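Sortase B (Streptococcus pyogenes, PDB 3PSQ) is a class B sortase involved in pilus assembly, probably acting as a cysteine transpeptidase that joins proteins through an acyl-thioester intermediate. Local coordinates at residues A[23-28]-A[37-42]. Numbering follows the deposited sequence.
Sequences GVQFDD and MAWLTV
Phe26 of helix 22-32 and Trp39 of strand 36-41 reach across to each other, the two side chains passing one another from opposing sides and bridging segment axes 9.6 Å apart that run nearly antiparallel. Followed outward, Phe26 meets the indole first: its CB lies 3.8 Å from Trp39 CE3, CG also rests against that atom, and Phe26 CD1 is 3.7 Å from the same carbon. With CG anti to the backbone N (chi1 -164°), the ring is carried on to the strand backbone, where Phe26 CE1 approaches Ala38 O at 3.5 Å and Phe26 CZ comes within 3.6 Å of Ala38 C. Trp39 CB sits over the centre of one Phe26 face, 4.2 Å from the centroid and 7° off the ring normal, which identifies a CH-pi contact. The six-membered ring of Trp39 adds an offset edge-to-face pair, its edge turned toward the Phe26 face with the planes at 70°. Gln25 crosses the far end of the indole at about a right angle, placing OE1 3.7 Å from Trp39 CH2, at the ring edge. At the polar end of the indole, Trp39 NE1 is hydrogen-bonded to Asp48 OD1, an acceptor that also binds Thr41 OG1. Backbone bonds tie Trp39 to Glu124 on strand 120-125, while a classic beta bulge sets Met37 and Ala38 together opposite Ile51. The N-terminal helix is thereby packed against the beta-sheet. Because the two segments share no hydrogen bonds, the chemistry implies attachment mainly through aromatic and dispersion contacts, while the bond to Asp48 is likely to restrain the indole's rotation.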
ATOM      1  N   GLY A  23     -12.808 -14.540   5.539  1.00 70.66           N
ATOM      2  CA  GLY A  23     -13.250 -15.922   5.578  1.00 70.34           C
ATOM      3  C   GLY A  23     -14.397 -16.191   4.624  1.00 69.82           C
ATOM      4  O   GLY A  23     -14.509 -17.288   4.077  1.00 70.30           O
ATOM      5  N   VAL A  24     -15.259 -15.198   4.428  1.00 69.22           N
ATOM      6  CA  VAL A  24     -16.386 -15.330   3.479  1.00 68.37           C
ATOM      7  C   VAL A  24     -15.977 -15.085   2.003  1.00 67.20           C
ATOM      8  O   VAL A  24     -16.490 -15.774   1.105  1.00 67.77           O
ATOM      9  CB  VAL A  24     -17.618 -14.457   3.912  1.00 68.44           C
ATOM     10  CG1 VAL A  24     -18.736 -14.443   2.833  1.00 68.80           C
ATOM     11  CG2 VAL A  24     -18.174 -14.961   5.255  1.00 69.34           C
ATOM     12  N   GLN A  25     -15.028 -14.170   1.758  1.00 64.78           N
ATOM     13  CA  GLN A  25     -14.751 -13.729   0.382  1.00 62.78           C
ATOM     14  C   GLN A  25     -13.452 -14.196  -0.336  1.00 60.43           C
ATOM     15  O   GLN A  25     -13.483 -14.385  -1.558  1.00 60.11           O
ATOM     16  CB  GLN A  25     -14.872 -12.200   0.278  1.00 63.43           C
ATOM     17  CG  GLN A  25     -16.114 -11.592   0.885  1.00 65.24           C
ATOM     18  CD  GLN A  25     -16.051 -10.063   0.916  1.00 68.48           C
ATOM     19  OE1 GLN A  25     -15.133  -9.456   0.359  1.00 69.75           O
ATOM     20  NE2 GLN A  25     -17.034  -9.437   1.558  1.00 68.32           N
ATOM     21  N   PHE A  26     -12.344 -14.372   0.389  1.00 57.54           N
ATOM     22  CA  PHE A  26     -11.005 -14.476  -0.228  1.00 55.27           C
ATOM     23  C   PHE A  26     -10.834 -15.609  -1.230  1.00 55.25           C
ATOM     24  O   PHE A  26     -10.439 -15.392  -2.383  1.00 55.02           O
ATOM     25  CB  PHE A  26      -9.917 -14.526   0.853  1.00 55.11           C
ATOM     26  CG  PHE A  26      -8.508 -14.245   0.354  1.00 52.56           C
ATOM     27  CD1 PHE A  26      -8.264 -13.417  -0.739  1.00 51.43           C
ATOM     28  CD2 PHE A  26      -7.422 -14.776   1.021  1.00 51.39           C
ATOM     29  CE1 PHE A  26      -6.960 -13.138  -1.158  1.00 47.78           C
ATOM     30  CE2 PHE A  26      -6.123 -14.513   0.613  1.00 48.51           C
ATOM     31  CZ  PHE A  26      -5.899 -13.704  -0.493  1.00 50.44           C
ATOM     32  N   ASP A  27     -11.116 -16.830  -0.791  1.00 55.11           N
ATOM     33  CA  ASP A  27     -11.042 -17.985  -1.670  1.00 54.77           C
ATOM     34  C   ASP A  27     -11.911 -17.802  -2.897  1.00 53.00           C
ATOM     35  O   ASP A  27     -11.478 -18.069  -4.006  1.00 53.44           O
ATOM     36  CB  ASP A  27     -11.453 -19.259  -0.926  1.00 56.05           C
ATOM     37  CG  ASP A  27     -10.398 -19.708   0.076  1.00 58.88           C
ATOM     38  OD1 ASP A  27      -9.216 -19.842  -0.319  1.00 61.00           O
ATOM     39  OD2 ASP A  27     -10.752 -19.910   1.263  1.00 62.79           O
ATOM     40  N   ASP A  28     -13.131 -17.338  -2.697  1.00 51.57           N
ATOM     41  CA  ASP A  28     -14.055 -17.146  -3.806  1.00 50.29           C
ATOM     42  C   ASP A  28     -13.576 -16.088  -4.785  1.00 48.64           C
ATOM     43  O   ASP A  28     -13.647 -16.296  -5.975  1.00 48.44           O
ATOM     44  CB  ASP A  28     -15.436 -16.758  -3.297  1.00 50.81           C
ATOM     45  CG  ASP A  28     -16.261 -17.950  -2.883  1.00 51.28           C
ATOM     46  OD1 ASP A  28     -15.762 -19.097  -2.958  1.00 50.40           O
ATOM     47  OD2 ASP A  28     -17.431 -17.726  -2.471  1.00 52.39           O
ATOM     48  N   MET A  37      -4.832 -11.417  -5.461  1.00 42.07           N
ATOM     49  CA  MET A  37      -3.573 -12.052  -5.016  1.00 42.47           C
ATOM     50  C   MET A  37      -3.189 -11.823  -3.548  1.00 42.35           C
ATOM     51  O   MET A  37      -2.181 -12.328  -3.098  1.00 43.17           O
ATOM     52  CB  MET A  37      -2.372 -11.683  -5.939  1.00 41.60           C
ATOM     53  CG  MET A  37      -2.321 -10.248  -6.367  1.00 41.37           C
ATOM     54  SD  MET A  37      -2.084  -9.041  -5.055  1.00 48.71           S
ATOM     55  CE  MET A  37      -0.511  -9.595  -4.300  1.00 42.29           C
ATOM     56  N   ALA A  38      -3.961 -11.043  -2.817  1.00 42.20           N
ATOM     57  CA  ALA A  38      -3.681 -10.853  -1.394  1.00 42.08           C
ATOM     58  C   ALA A  38      -4.885 -10.288  -0.628  1.00 42.33           C
ATOM     59  O   ALA A  38      -5.846  -9.825  -1.220  1.00 42.23           O
ATOM     60  CB  ALA A  38      -2.472  -9.963  -1.187  1.00 41.27           C
ATOM     61  N   TRP A  39      -4.801 -10.317   0.701  1.00 43.16           N
ATOM     62  CA  TRP A  39      -5.773  -9.660   1.551  1.00 43.07           C
ATOM     63  C   TRP A  39      -5.002  -8.723   2.430  1.00 43.69           C
ATOM     64  O   TRP A  39      -3.942  -9.088   2.954  1.00 44.60           O
ATOM     65  CB  TRP A  39      -6.557 -10.676   2.401  1.00 42.72           C
ATOM     66  CG  TRP A  39      -7.803 -10.079   3.035  1.00 41.17           C
ATOM     67  CD1 TRP A  39      -7.867  -9.329   4.176  1.00 44.13           C
ATOM     68  CD2 TRP A  39      -9.151 -10.179   2.549  1.00 41.95           C
ATOM     69  NE1 TRP A  39      -9.176  -8.945   4.418  1.00 43.45           N
ATOM     70  CE2 TRP A  39      -9.975  -9.471   3.438  1.00 42.70           C
ATOM     71  CE3 TRP A  39      -9.740 -10.810   1.441  1.00 44.01           C
ATOM     72  CZ2 TRP A  39     -11.351  -9.367   3.253  1.00 46.47           C
ATOM     73  CZ3 TRP A  39     -11.091 -10.693   1.245  1.00 45.58           C
ATOM     74  CH2 TRP A  39     -11.886  -9.981   2.147  1.00 47.72           C
ATOM     75  N   LEU A  40      -5.529  -7.516   2.607  1.00 43.72           N
ATOM     76  CA  LEU A  40      -4.888  -6.491   3.417  1.00 43.86           C
ATOM     77  C   LEU A  40      -5.772  -6.072   4.598  1.00 44.50           C
ATOM     78  O   LEU A  40      -6.961  -5.793   4.432  1.00 45.54           O
ATOM     79  CB  LEU A  40      -4.587  -5.277   2.546  1.00 42.63           C
ATOM     80  CG  LEU A  40      -4.140  -3.990   3.219  1.00 42.28           C
ATOM     81  CD1 LEU A  40      -2.692  -4.077   3.707  1.00 37.26           C
ATOM     82  CD2 LEU A  40      -4.305  -2.779   2.262  1.00 40.43           C
ATOM     83  N   THR A  41      -5.179  -6.004   5.780  1.00 45.30           N
ATOM     84  CA  THR A  41      -5.869  -5.597   6.989  1.00 46.10           C
ATOM     85  C   THR A  41      -5.036  -4.543   7.700  1.00 46.49           C
ATOM     86  O   THR A  41      -3.833  -4.703   7.865  1.00 46.33           O
ATOM     87  CB  THR A  41      -6.160  -6.810   7.894  1.00 46.28           C
ATOM     88  OG1 THR A  41      -7.008  -7.729   7.183  1.00 48.76           O
ATOM     89  CG2 THR A  41      -6.908  -6.386   9.144  1.00 47.01           C
ATOM     90  N   VAL A  42      -5.652  -3.418   8.052  1.00 47.03           N
ATOM     91  CA  VAL A  42      -4.950  -2.405   8.832  1.00 47.41           C
ATOM     92  C   VAL A  42      -5.808  -2.124  10.056  1.00 49.03           C
ATOM     93  O   VAL A  42      -6.817  -1.425   9.978  1.00 49.15           O
ATOM     94  CB  VAL A  42      -4.703  -1.079   8.069  1.00 47.52           C
ATOM     95  CG1 VAL A  42      -3.888  -0.082   8.950  1.00 45.39           C
ATOM     96  CG2 VAL A  42      -4.011  -1.335   6.736  1.00 45.25           C
TER